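Local atomic coordinates of porphyranase B (Zobellia galactanivorans, PDB entry 3JUU), a protein that cleaves the sulfated red-algal polysaccharide porphyran at the (1->4) linkages between beta-D-galactopyranose and alpha-L-galactopyranose-6-sulfate, releasing mostly a disaccharide. Residues I146-G151 / F163-N168; M121-F125 / T264-N268; F14-P20 / F217-M222; K115-T119 / E261-T265; N170-R174 / V226-F232. All coordinates share one frame; numbering follows the deposited sequence.

Overall arrangement
Interaction 3 brings the N-terminal residues 14-20 against the 217-222 hairpin, closing a loop of nearly 200 residues that spans much of the sandwich. Further along, interaction 4 (115-119) and interaction 2 (121-125) both reach forward to the start of strand 264-276, sharing Thr264 and Thr265; each crosses interaction 3 along the chain. Interaction 1 (146-151 with 163-168) closes a short loop within all three of these larger ones, beside interaction 2 through the pairing of strands 122-128 and 141-150. Interaction 5 follows it on strand 166-174, lies within the loops of interactions 2 and 4, crosses interaction 3, and joins that strand to the 226-232 loop.

Interaction 1: residues I146-G151 / F163-N168; sequences IQESVG and FDQTMN
Gln147 turns its carboxamide onto the backbone of 166-168 and takes over part of the strand pairing. With CG anti to the backbone N (chi1 165°) and the chain bent at the next bond, OE1 receives the N-H of Asn168 at 2.8 Å in its carbonyl plane, while NE2 donates almost straight to Thr166 O at 3.0 Å. Glu148 N donates to Asn168 O. The Asn168 side chain donates in turn: ND2 meets Glu148 O at 2.9 Å, nearly along the C=O axis. The flat amide suits the place, donating in its own plane while ND2 rests 3.4 Å above the centre of the Phe163 ring.

Toward Val150 direct hydrogen bonds give way to water-mediated ones. One water links Ser149 OG with Phe163 O and Thr166 O, and another spans Gly151 O and Asp164 OD2, also salt-bridged to Lys196. On the solvent side, partly exposed Glu148, the probable proton donor of this family 16 hydrolase, bonds Tyr245 through OE1, and its OE2 takes a water that weakly reaches Asn168 O. Strand 141-150 lies between 122-128 and 166-174; on the 122-128 side Ile146 and Gln147 both face Phe125 in a classic beta bulge.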
# COMPACT_ATOMS: atom_id res chain seq x y z
N ILE A 146 0.98 -5.24 -0.38
CA ILE A 146 1.69 -5.59 -1.57
C ILE A 146 3.12 -5.13 -1.39
O ILE A 146 4.10 -5.90 -1.61
CB ILE A 146 1.00 -4.98 -2.83
CG1 ILE A 146 -0.41 -5.42 -2.87
CG2 ILE A 146 1.84 -5.29 -4.14
CD1 ILE A 146 -1.26 -4.59 -3.70
N GLN A 147 3.30 -3.86 -0.95
CA GLN A 147 4.63 -3.44 -0.57
C GLN A 147 4.53 -2.51 0.65
O GLN A 147 3.68 -1.60 0.69
CB GLN A 147 5.35 -2.71 -1.74
CG GLN A 147 6.60 -1.90 -1.42
CD GLN A 147 7.78 -2.73 -0.89
OE1 GLN A 147 7.56 -3.74 -0.22
NE2 GLN A 147 9.03 -2.31 -1.19
N GLU A 148 5.38 -2.73 1.63
CA GLU A 148 5.56 -1.75 2.72
C GLU A 148 7.06 -1.52 2.82
O GLU A 148 7.84 -2.47 2.77
CB GLU A 148 5.03 -2.25 4.07
CG GLU A 148 3.52 -2.40 4.09
CD GLU A 148 3.02 -2.92 5.39
OE1 GLU A 148 2.97 -2.08 6.33
OE2 GLU A 148 2.71 -4.15 5.44
N SER A 149 7.45 -0.26 2.89
CA SER A 149 8.88 0.09 2.91
C SER A 149 9.04 1.24 3.87
O SER A 149 8.06 1.92 4.19
CB SER A 149 9.31 0.52 1.45
OG SER A 149 10.75 0.72 1.50
N VAL A 150 10.27 1.44 4.36
CA VAL A 150 10.68 2.77 4.87
C VAL A 150 11.98 3.16 4.15
O VAL A 150 12.69 2.28 3.57
CB VAL A 150 10.92 2.77 6.43
CG1 VAL A 150 9.63 2.42 7.18
CG2 VAL A 150 12.13 1.84 6.89
N GLY A 151 12.35 4.44 4.24
CA GLY A 151 13.55 4.91 3.56
C GLY A 151 14.73 5.04 4.53
O GLY A 151 15.87 5.12 4.06
N PHE A 163 14.85 -3.64 5.80
CA PHE A 163 13.49 -3.28 5.42
C PHE A 163 13.42 -2.24 4.28
O PHE A 163 12.37 -2.15 3.61
CB PHE A 163 12.69 -2.79 6.66
CG PHE A 163 11.22 -2.92 6.52
CD1 PHE A 163 10.62 -4.17 6.76
CD2 PHE A 163 10.39 -1.84 6.17
CE1 PHE A 163 9.24 -4.34 6.65
CE2 PHE A 163 9.02 -2.01 6.07
CZ PHE A 163 8.45 -3.26 6.29
N ASP A 164 14.47 -1.46 4.10
CA ASP A 164 14.54 -0.42 3.08
C ASP A 164 15.04 -0.91 1.71
O ASP A 164 15.24 -0.09 0.79
CB ASP A 164 15.48 0.72 3.59
CG ASP A 164 16.95 0.24 3.85
OD1 ASP A 164 17.23 -0.98 3.94
OD2 ASP A 164 17.81 1.14 4.05
N GLN A 165 15.32 -2.20 1.59
CA GLN A 165 15.82 -2.72 0.32
C GLN A 165 15.13 -4.02 -0.09
O GLN A 165 15.69 -4.76 -0.84
CB GLN A 165 17.34 -2.88 0.34
CG GLN A 165 17.86 -3.69 1.49
CD GLN A 165 19.39 -3.55 1.58
OE1 GLN A 165 19.91 -2.45 1.57
NE2 GLN A 165 20.08 -4.67 1.58
N THR A 166 13.91 -4.24 0.39
CA THR A 166 13.18 -5.45 0.09
C THR A 166 11.75 -5.12 -0.36
O THR A 166 11.19 -4.06 -0.03
CB THR A 166 13.21 -6.38 1.33
OG1 THR A 166 12.90 -5.58 2.46
CG2 THR A 166 14.66 -6.92 1.61
N MET A 167 11.13 -6.04 -1.08
CA MET A 167 9.66 -6.03 -1.17
C MET A 167 9.12 -6.84 0.00
O MET A 167 9.37 -8.04 0.14
CB MET A 167 9.19 -6.67 -2.51
CG MET A 167 7.68 -6.53 -2.69
SD MET A 167 7.28 -7.30 -4.32
CE MET A 167 5.51 -7.28 -4.30
N ASN A 168 8.38 -6.18 0.87
CA ASN A 168 7.88 -6.73 2.10
C ASN A 168 6.39 -6.83 1.89
O ASN A 168 5.70 -5.79 1.86
CB ASN A 168 8.15 -5.68 3.19
CG ASN A 168 9.61 -5.50 3.39
OD1 ASN A 168 10.31 -6.48 3.58
ND2 ASN A 168 10.10 -4.28 3.24
O HOH W 1 4.11 -6.03 4.10
O HOH W 2 11.92 -1.62 1.07
O HOH W 3 13.95 2.45 0.89
O HOH W 4 18.24 3.69 4.18

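Interaction 2: residues M121-F125 / T264-N268; sequences MSSTF and TTTYN
Thr265 and Tyr267, at the start of strand 264-276, reach across to Ser123 and Thr124, bringing together two layers of the jelly-roll beta-sandwich that family 16 glycoside hydrolases share. The two strand segments run nearly in the same direction, 20° apart, with axes 8.2 Å from each other, and both bonds between them come from side chains.

Van der Waals contact is the smaller share: the methyl CG2 of Thr265, set anti to its backbone N (chi1 -64° for OG1), touches Ser123 CB at 3.6 Å. Met114, Met240 and Val242 pack around Thr265 and Tyr267.

The polar links are two hydroxyl bonds. Thr265 OG1 donates to Ser123 OG at 2.7 Å, a pairing of small hydroxyls that satisfies both in a buried place. Ser123 OG also accepts from the backbone N of Asn117, and Thr265 OG1 accepts from the Asn117 amide, which ties the pair into the neighbouring loop. A valine in place of Thr265 would probably cost Ser123 OG one of its two donors and leave the Asn117 amide without its main acceptor. Two residues on, tyrosine suits its place because its long ring carries a hydroxyl to the far layer: Tyr267 OH donates to Thr124 O at 2.7 Å, tilted 22° from the carbonyl plane.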
# COMPACT_ATOMS: atom_id res chain seq x y z
N MET A 121 9.47 7.44 7.63
CA MET A 121 8.03 7.17 7.40
C MET A 121 7.87 6.21 6.21
O MET A 121 8.78 5.99 5.48
CB MET A 121 7.25 8.50 7.17
CG MET A 121 7.30 9.28 8.48
SD MET A 121 6.47 10.90 8.41
CE MET A 121 4.70 10.50 8.04
N SER A 122 6.73 5.54 6.17
CA SER A 122 6.52 4.44 5.24
C SER A 122 6.25 4.88 3.80
O SER A 122 5.96 6.10 3.50
CB SER A 122 5.32 3.62 5.77
OG SER A 122 4.09 4.30 5.46
N SER A 123 6.37 3.91 2.89
CA SER A 123 5.82 4.04 1.53
C SER A 123 5.13 2.72 1.20
O SER A 123 5.79 1.70 1.30
CB SER A 123 6.97 4.21 0.55
OG SER A 123 7.65 5.43 0.79
N THR A 124 3.80 2.73 0.96
CA THR A 124 3.06 1.48 0.98
C THR A 124 2.07 1.40 -0.16
O THR A 124 1.61 2.45 -0.74
CB THR A 124 2.28 1.31 2.31
OG1 THR A 124 1.22 2.28 2.40
CG2 THR A 124 3.23 1.47 3.57
N PHE A 125 1.68 0.17 -0.45
CA PHE A 125 0.65 -0.07 -1.48
C PHE A 125 -0.04 -1.38 -1.04
O PHE A 125 0.69 -2.39 -0.83
CB PHE A 125 1.37 -0.33 -2.80
CG PHE A 125 0.43 -0.62 -3.96
CD1 PHE A 125 -0.69 0.21 -4.22
CD2 PHE A 125 0.65 -1.74 -4.80
CE1 PHE A 125 -1.54 -0.07 -5.32
CE2 PHE A 125 -0.20 -2.02 -5.91
CZ PHE A 125 -1.31 -1.23 -6.16
N THR A 264 9.29 12.58 -0.56
CA THR A 264 8.12 12.28 -1.35
C THR A 264 8.12 10.81 -1.79
O THR A 264 9.12 10.34 -2.29
CB THR A 264 8.03 13.17 -2.59
OG1 THR A 264 7.83 14.53 -2.10
CG2 THR A 264 6.83 12.75 -3.58
N THR A 265 6.99 10.13 -1.58
CA THR A 265 6.78 8.78 -2.15
C THR A 265 6.05 9.05 -3.45
O THR A 265 5.06 9.75 -3.44
CB THR A 265 5.87 7.96 -1.17
OG1 THR A 265 6.60 7.79 0.06
CG2 THR A 265 5.61 6.57 -1.85
N THR A 266 6.56 8.55 -4.57
CA THR A 266 5.97 8.88 -5.87
C THR A 266 5.40 7.61 -6.53
O THR A 266 6.13 6.62 -6.60
CB THR A 266 7.06 9.47 -6.78
OG1 THR A 266 7.69 10.62 -6.14
CG2 THR A 266 6.47 9.83 -8.19
N TYR A 267 4.14 7.65 -6.94
CA TYR A 267 3.51 6.54 -7.67
C TYR A 267 3.28 7.06 -9.07
O TYR A 267 2.51 8.01 -9.24
CB TYR A 267 2.17 6.18 -7.05
CG TYR A 267 2.25 5.84 -5.55
CD1 TYR A 267 2.22 4.50 -5.12
CD2 TYR A 267 2.34 6.86 -4.58
CE1 TYR A 267 2.26 4.20 -3.72
CE2 TYR A 267 2.42 6.56 -3.21
CZ TYR A 267 2.38 5.24 -2.79
OH TYR A 267 2.43 4.92 -1.46
N ASN A 268 3.98 6.49 -10.07
CA ASN A 268 3.71 6.87 -11.48
C ASN A 268 2.33 6.44 -11.97
O ASN A 268 1.70 7.12 -12.78
CB ASN A 268 4.82 6.40 -12.44
CG ASN A 268 6.11 7.12 -12.23
OD1 ASN A 268 6.13 8.26 -11.71
ND2 ASN A 268 7.21 6.49 -12.64

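Interaction 3: residues F14-P20 / F217-M222; sequences FKPGEDP and FLDGKM
Lys15 N donates to Gly220 O at 2.8 Å, and Met222 N donates to Glu18 OE1 at the same length, 2.8 Å; both bonds are nearly straight. A bend at the second torsion of Glu18 (chi2 -77°) folds its chain over Gly220 and Lys221, with CB 3.3 Å from Gly220 O. Met222 N approaches the carboxylate from above its plane. An alanine here would probably leave Met222 N without its acceptor and take away the side chain that lies against Lys221. The chain of Lys15 curls back so that NZ donates to Asp219 O at 3.0 Å, from well above the carbonyl plane.

These bonds grip the tip of a beta hairpin, strands 213-218 and 221-226, with a two-residue loop, Asp219 and Gly220, in a type I' turn. Gly220 sits there at positive phi, and a side chain on it would collide with Lys15 N. Facing it, residues 15-18 form a type II turn in which Gly17 also has the backbone angles that call for glycine.

Further out, Phe14 directs its edge at one face of Phe217 in a T-shaped stack, the centroids 5.2 Å apart and the planes at 62°. Met222 CA covers the opposite face of Phe217, 3.5 Å above its plane, and Tyr109 joins both rings. Pro20 CG touches Phe217 CZ at 4.2 Å, while Pro20 CD and Asp19 CA pack on one face of Phe14.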
# COMPACT_ATOMS: atom_id res chain seq x y z
N PHE A 14 4.36 -7.49 -17.08
CA PHE A 14 4.92 -8.80 -16.82
C PHE A 14 6.09 -8.92 -17.76
O PHE A 14 5.92 -8.59 -18.96
CB PHE A 14 3.93 -9.95 -17.13
CG PHE A 14 2.74 -9.99 -16.25
CD1 PHE A 14 2.90 -10.17 -14.86
CD2 PHE A 14 1.43 -9.89 -16.77
CE1 PHE A 14 1.78 -10.27 -14.04
CE2 PHE A 14 0.30 -10.01 -15.97
CZ PHE A 14 0.46 -10.14 -14.58
N LYS A 15 7.24 -9.41 -17.27
CA LYS A 15 8.39 -9.71 -18.14
C LYS A 15 8.02 -10.93 -19.02
O LYS A 15 6.99 -11.59 -18.80
CB LYS A 15 9.62 -10.09 -17.29
CG LYS A 15 10.22 -8.95 -16.43
CD LYS A 15 10.93 -7.98 -17.35
CE LYS A 15 11.93 -7.08 -16.61
NZ LYS A 15 11.25 -5.91 -15.93
N PRO A 16 8.85 -11.22 -20.03
CA PRO A 16 8.49 -12.34 -20.91
C PRO A 16 8.50 -13.64 -20.12
O PRO A 16 9.41 -13.89 -19.31
CB PRO A 16 9.62 -12.34 -21.96
CG PRO A 16 10.13 -10.84 -22.04
CD PRO A 16 10.02 -10.45 -20.51
N GLY A 17 7.46 -14.45 -20.30
CA GLY A 17 7.44 -15.66 -19.57
C GLY A 17 6.88 -15.60 -18.17
O GLY A 17 7.10 -16.55 -17.43
N GLU A 18 6.25 -14.49 -17.76
CA GLU A 18 5.72 -14.34 -16.39
C GLU A 18 4.26 -14.04 -16.29
O GLU A 18 3.72 -14.00 -15.17
CB GLU A 18 6.42 -13.12 -15.71
CG GLU A 18 7.92 -13.25 -15.59
CD GLU A 18 8.34 -14.20 -14.44
OE1 GLU A 18 7.55 -14.50 -13.52
OE2 GLU A 18 9.45 -14.65 -14.46
N ASP A 19 3.59 -13.77 -17.42
CA ASP A 19 2.18 -13.52 -17.41
C ASP A 19 1.44 -14.82 -17.02
O ASP A 19 1.59 -15.82 -17.72
CB ASP A 19 1.74 -12.96 -18.76
CG ASP A 19 0.27 -12.55 -18.80
OD1 ASP A 19 -0.10 -11.89 -19.79
OD2 ASP A 19 -0.55 -12.84 -17.92
N PRO A 20 0.67 -14.80 -15.91
CA PRO A 20 0.10 -16.04 -15.41
C PRO A 20 -1.23 -16.36 -16.05
O PRO A 20 -1.83 -17.38 -15.70
CB PRO A 20 -0.05 -15.75 -13.91
CG PRO A 20 -0.39 -14.31 -13.90
CD PRO A 20 0.45 -13.69 -14.97
N PHE A 217 4.34 -10.11 -7.36
CA PHE A 217 5.28 -9.87 -8.47
C PHE A 217 6.07 -8.62 -8.18
O PHE A 217 5.55 -7.61 -7.61
CB PHE A 217 4.48 -9.54 -9.74
CG PHE A 217 3.87 -10.76 -10.36
CD1 PHE A 217 4.47 -11.32 -11.47
CD2 PHE A 217 2.71 -11.38 -9.75
CE1 PHE A 217 3.95 -12.49 -12.05
CE2 PHE A 217 2.15 -12.54 -10.37
CZ PHE A 217 2.83 -13.08 -11.49
N LEU A 218 7.31 -8.65 -8.63
CA LEU A 218 8.25 -7.48 -8.53
C LEU A 218 8.87 -7.24 -9.87
O LEU A 218 9.46 -8.18 -10.46
CB LEU A 218 9.36 -7.73 -7.46
CG LEU A 218 10.45 -6.68 -7.36
CD1 LEU A 218 9.79 -5.24 -7.03
CD2 LEU A 218 11.59 -7.14 -6.39
N ASP A 219 8.68 -6.02 -10.42
CA ASP A 219 9.28 -5.61 -11.72
C ASP A 219 8.93 -6.65 -12.80
O ASP A 219 9.79 -7.07 -13.57
CB ASP A 219 10.78 -5.44 -11.57
CG ASP A 219 11.11 -4.35 -10.55
OD1 ASP A 219 10.30 -3.38 -10.55
OD2 ASP A 219 12.12 -4.50 -9.84
N GLY A 220 7.68 -7.11 -12.72
CA GLY A 220 7.14 -7.97 -13.77
C GLY A 220 7.53 -9.40 -13.64
O GLY A 220 7.34 -10.20 -14.58
N LYS A 221 8.04 -9.78 -12.48
CA LYS A 221 8.44 -11.19 -12.25
C LYS A 221 7.80 -11.78 -11.00
O LYS A 221 7.84 -11.15 -9.92
CB LYS A 221 9.97 -11.28 -12.08
CG LYS A 221 10.76 -10.99 -13.37
CD LYS A 221 12.28 -10.77 -13.10
CE LYS A 221 12.51 -9.28 -12.71
NZ LYS A 221 13.61 -8.92 -11.72
N MET A 222 7.29 -13.01 -11.11
CA MET A 222 6.67 -13.64 -9.94
C MET A 222 7.72 -13.88 -8.86
O MET A 222 8.80 -14.44 -9.17
CB MET A 222 6.08 -15.00 -10.33
CG MET A 222 5.42 -15.65 -9.14
SD MET A 222 4.79 -17.30 -9.56
CE MET A 222 4.44 -18.02 -7.91
O HOH W 5 9.85 -15.39 -11.54

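Interaction 4: residues K115-T119 / E261-T265; sequences KANKT and EDRTT. With SO4 (sulfate ion), chain F.
Lys115 passes its carbonyl O to within 3.5 Å of Thr265 CA, where the loop leaving strand 108-115 meets the short helix 260-263 and the strand that follows it; an Asx turn at Asn117 shapes the loop. The ammonium group of Lys115 forms a long salt bridge, NZ to Glu261 OE2 at 4.0 Å.

Ala116 points away from the second segment, but its carbonyl O takes a water that also reaches Glu261 O.

Asn117 holds CG between the backbone N and the carbonyl carbon (chi1 71°), which lets the two ends of its amide serve different partners. ND2 donates to Thr265 OG1 at 2.8 Å, tilted from the amide plane, while OD1 accepts twice from Thr119: from N in the carbonyl plane, on a lone pair, and from OG1 above that plane. The two bonds at OD1 and the one from ND2 fix the rotation of the amide; asparagine suits the place because its short side chain carries both an acceptor and a donor.

Lys118 N bonds to Asp262 O at 2.8 Å, and its extended chain lies alongside Asp262, a water bridging NZ and OD2. Thr119 turns its methyl CG2 to Arg263 CG at 4.0 Å.

At the far end, Arg263 NH1 donates to O3 of a sulfate, probably from the crystallisation liquor, at 2.7 Å and Arg263 NH2 to its O1 at 3.0 Å.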
# COMPACT_ATOMS: atom_id res chain seq x y z
N LYS A 115 8.32 4.80 -6.20
CA LYS A 115 9.63 5.02 -5.60
C LYS A 115 9.39 5.49 -4.17
O LYS A 115 8.57 6.42 -3.93
CB LYS A 115 10.44 6.06 -6.42
CG LYS A 115 11.69 6.50 -5.73
CD LYS A 115 12.39 7.72 -6.44
CE LYS A 115 13.09 7.38 -7.67
NZ LYS A 115 13.56 8.74 -8.21
N ALA A 116 10.06 4.85 -3.22
CA ALA A 116 9.78 5.18 -1.84
C ALA A 116 10.41 6.53 -1.46
O ALA A 116 11.39 7.01 -2.13
CB ALA A 116 10.33 4.06 -0.87
N ASN A 117 9.85 7.14 -0.41
CA ASN A 117 10.55 8.29 0.22
C ASN A 117 11.75 7.80 0.97
O ASN A 117 11.79 6.67 1.38
CB ASN A 117 9.61 9.18 1.06
CG ASN A 117 9.16 8.52 2.35
OD1 ASN A 117 9.98 8.28 3.25
ND2 ASN A 117 7.87 8.27 2.47
N LYS A 118 12.74 8.68 1.17
CA LYS A 118 13.98 8.38 1.88
C LYS A 118 13.96 8.84 3.37
O LYS A 118 14.96 9.33 3.93
CB LYS A 118 15.09 9.13 1.12
CG LYS A 118 16.47 8.66 1.51
CD LYS A 118 17.51 9.40 0.53
CE LYS A 118 18.90 8.95 0.93
NZ LYS A 118 19.96 9.63 0.14
N THR A 119 12.82 8.68 4.02
CA THR A 119 12.63 9.10 5.42
C THR A 119 12.23 7.91 6.31
O THR A 119 12.05 6.76 5.84
CB THR A 119 11.50 10.17 5.63
OG1 THR A 119 10.21 9.54 5.66
CG2 THR A 119 11.52 11.23 4.50
N GLU A 261 12.00 16.02 -2.86
CA GLU A 261 12.03 14.69 -3.54
C GLU A 261 12.30 13.54 -2.56
O GLU A 261 11.65 12.53 -2.59
CB GLU A 261 13.11 14.71 -4.62
CG GLU A 261 13.12 13.43 -5.54
CD GLU A 261 11.80 13.21 -6.40
OE1 GLU A 261 10.80 14.03 -6.43
OE2 GLU A 261 11.79 12.14 -7.07
N ASP A 262 13.28 13.71 -1.71
CA ASP A 262 13.61 12.70 -0.67
C ASP A 262 12.43 12.52 0.29
O ASP A 262 12.22 11.37 0.76
CB ASP A 262 14.78 13.10 0.17
CG ASP A 262 16.12 12.95 -0.55
OD1 ASP A 262 16.13 12.42 -1.67
OD2 ASP A 262 17.13 13.31 0.09
N ARG A 263 11.62 13.57 0.55
CA ARG A 263 10.43 13.40 1.45
C ARG A 263 9.20 12.87 0.75
O ARG A 263 8.19 12.65 1.40
CB ARG A 263 10.09 14.75 2.13
CG ARG A 263 11.17 15.03 3.19
CD ARG A 263 10.92 16.41 3.93
NE ARG A 263 10.98 17.57 2.99
CZ ARG A 263 9.96 18.30 2.49
NH1 ARG A 263 8.65 18.06 2.67
NH2 ARG A 263 10.28 19.35 1.70
N THR A 264 9.29 12.58 -0.56
CA THR A 264 8.12 12.28 -1.35
C THR A 264 8.12 10.81 -1.79
O THR A 264 9.12 10.34 -2.29
CB THR A 264 8.03 13.17 -2.59
OG1 THR A 264 7.83 14.53 -2.10
CG2 THR A 264 6.83 12.75 -3.58
N THR A 265 6.99 10.13 -1.58
CA THR A 265 6.78 8.78 -2.15
C THR A 265 6.05 9.05 -3.45
O THR A 265 5.06 9.75 -3.44
CB THR A 265 5.87 7.96 -1.17
OG1 THR A 265 6.60 7.79 0.06
CG2 THR A 265 5.61 6.57 -1.85
S SO4 F . 6.87 21.03 1.23
O1 SO4 F . 8.25 21.42 0.87
O2 SO4 F . 6.11 21.23 -0.02
O3 SO4 F . 6.70 19.64 1.70
O4 SO4 F . 6.34 21.94 2.26
O HOH W 6 12.24 9.47 -2.80
O HOH W 7 19.31 12.21 -0.40

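Interaction 5: residues N170-R174 / V226-F232; sequences NTHSR and VTPPADF. With SO4 (sulfate ion), chain G.
Thr171 keeps OG1 between the backbone N and the carbonyl carbon (chi1 55°), a setting that directs the hydroxyl at the Pro229 ring, 3.2 Å from CD. Phe232, with CG anti to the carbonyl carbon (chi1 -83°), brings CZ to 3.3 Å from His172 O and CE2 against Thr171 CB. Here strand 166-174 of the jelly roll, paired with 141-150 and 185-192, packs on the proline-rich loop that follows strand 221-226.

The contact is plain van der Waals packing, and the residue types fit it: Pro228 and Pro229 have no N-H to satisfy, and small Thr171, Ser173 and Ala230 let the chains come close. Ala230 CB lies 3.5 Å from Ser173 OG, while Pro228 CB sits 3.7 Å above the centre of the Phe232 ring. The hydroxyls find partners elsewhere, Thr171 OG1 with Ser187 O and Ser173 OG with Glu183 O.

Beyond the packing, the strand faces the catalytic cleft: His172 rests against Glu143, probably the nucleophile, and Arg174 NH2 forms a salt bridge with it. The Arg174 chain runs extended to a sulfate, probably from the crystallisation liquor, where NE donates to O3 at 2.8 Å and NH2 to O2 at 2.9 Å.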
# COMPACT_ATOMS: atom_id res chain seq x y z
N ASN A 170 2.54 -8.99 2.69
CA ASN A 170 1.91 -9.64 3.85
C ASN A 170 0.45 -9.92 3.63
O ASN A 170 -0.18 -9.38 2.69
CB ASN A 170 2.13 -8.77 5.14
CG ASN A 170 2.31 -9.63 6.41
OD1 ASN A 170 1.71 -10.70 6.53
ND2 ASN A 170 3.09 -9.13 7.37
N THR A 171 -0.11 -10.81 4.44
CA THR A 171 -1.59 -11.07 4.36
C THR A 171 -2.02 -11.23 5.82
O THR A 171 -1.35 -11.92 6.58
CB THR A 171 -1.97 -12.36 3.52
OG1 THR A 171 -1.25 -13.48 4.07
CG2 THR A 171 -1.55 -12.22 1.93
N HIS A 172 -3.07 -10.55 6.24
CA HIS A 172 -3.48 -10.57 7.62
C HIS A 172 -4.93 -10.95 7.72
O HIS A 172 -5.74 -10.45 6.93
CB HIS A 172 -3.38 -9.17 8.27
CG HIS A 172 -2.00 -8.62 8.26
ND1 HIS A 172 -1.02 -9.08 9.11
CD2 HIS A 172 -1.41 -7.68 7.48
CE1 HIS A 172 0.09 -8.38 8.92
NE2 HIS A 172 -0.12 -7.53 7.93
N SER A 173 -5.25 -11.71 8.77
CA SER A 173 -6.64 -11.97 9.14
C SER A 173 -6.75 -11.54 10.61
O SER A 173 -5.98 -12.01 11.47
CB SER A 173 -6.95 -13.47 8.98
OG SER A 173 -8.17 -13.75 9.70
N ARG A 174 -7.71 -10.68 10.93
CA ARG A 174 -7.90 -10.24 12.33
C ARG A 174 -9.30 -9.72 12.59
O ARG A 174 -10.13 -9.71 11.64
CB ARG A 174 -6.89 -9.18 12.75
CG ARG A 174 -6.94 -7.88 11.82
CD ARG A 174 -6.02 -6.76 12.36
NE ARG A 174 -6.12 -5.60 11.49
CZ ARG A 174 -5.46 -5.48 10.34
NH1 ARG A 174 -4.59 -6.42 9.92
NH2 ARG A 174 -5.68 -4.41 9.62
N VAL A 226 1.43 -17.04 -1.79
CA VAL A 226 1.12 -17.13 -0.38
C VAL A 226 -0.32 -17.62 -0.18
O VAL A 226 -1.22 -17.15 -0.86
CB VAL A 226 1.36 -15.71 0.26
CG1 VAL A 226 0.86 -15.72 1.66
CG2 VAL A 226 2.90 -15.43 0.32
N THR A 227 -0.57 -18.54 0.76
CA THR A 227 -1.90 -18.85 1.13
C THR A 227 -2.22 -17.92 2.28
O THR A 227 -1.57 -17.98 3.30
CB THR A 227 -1.99 -20.33 1.63
OG1 THR A 227 -1.66 -21.17 0.50
CG2 THR A 227 -3.38 -20.65 2.12
N PRO A 228 -3.26 -17.11 2.14
CA PRO A 228 -3.54 -16.22 3.25
C PRO A 228 -4.06 -16.96 4.47
O PRO A 228 -4.58 -18.11 4.35
CB PRO A 228 -4.59 -15.24 2.63
CG PRO A 228 -5.37 -16.04 1.66
CD PRO A 228 -4.25 -16.99 1.04
N PRO A 229 -3.99 -16.32 5.65
CA PRO A 229 -4.40 -16.99 6.92
C PRO A 229 -5.90 -17.29 7.02
O PRO A 229 -6.27 -18.19 7.78
CB PRO A 229 -3.91 -16.03 8.02
CG PRO A 229 -3.55 -14.78 7.32
CD PRO A 229 -3.53 -14.94 5.86
N ALA A 230 -6.72 -16.63 6.20
CA ALA A 230 -8.19 -16.91 6.16
C ALA A 230 -8.61 -16.64 4.74
O ALA A 230 -7.88 -15.97 3.97
CB ALA A 230 -8.96 -16.00 7.16
N ASP A 231 -9.79 -17.12 4.34
CA ASP A 231 -10.26 -16.81 2.97
C ASP A 231 -10.31 -15.28 2.66
O ASP A 231 -10.94 -14.48 3.38
CB ASP A 231 -11.68 -17.27 2.81
CG ASP A 231 -11.83 -18.80 2.78
OD1 ASP A 231 -10.83 -19.48 2.47
OD2 ASP A 231 -12.98 -19.24 3.08
N PHE A 232 -9.67 -14.88 1.58
CA PHE A 232 -9.76 -13.48 1.10
C PHE A 232 -10.85 -13.43 0.01
O PHE A 232 -10.53 -13.32 -1.17
CB PHE A 232 -8.39 -13.04 0.57
CG PHE A 232 -7.43 -12.56 1.68
CD1 PHE A 232 -7.62 -12.91 3.04
CD2 PHE A 232 -6.34 -11.74 1.36
CE1 PHE A 232 -6.73 -12.49 4.08
CE2 PHE A 232 -5.45 -11.29 2.42
CZ PHE A 232 -5.68 -11.63 3.80
S SO4 G . -7.91 -2.27 11.73
O1 SO4 G . -7.14 -1.15 12.13
O2 SO4 G . -7.83 -2.53 10.31
O3 SO4 G . -7.50 -3.39 12.60
O4 SO4 G . -9.29 -1.85 11.78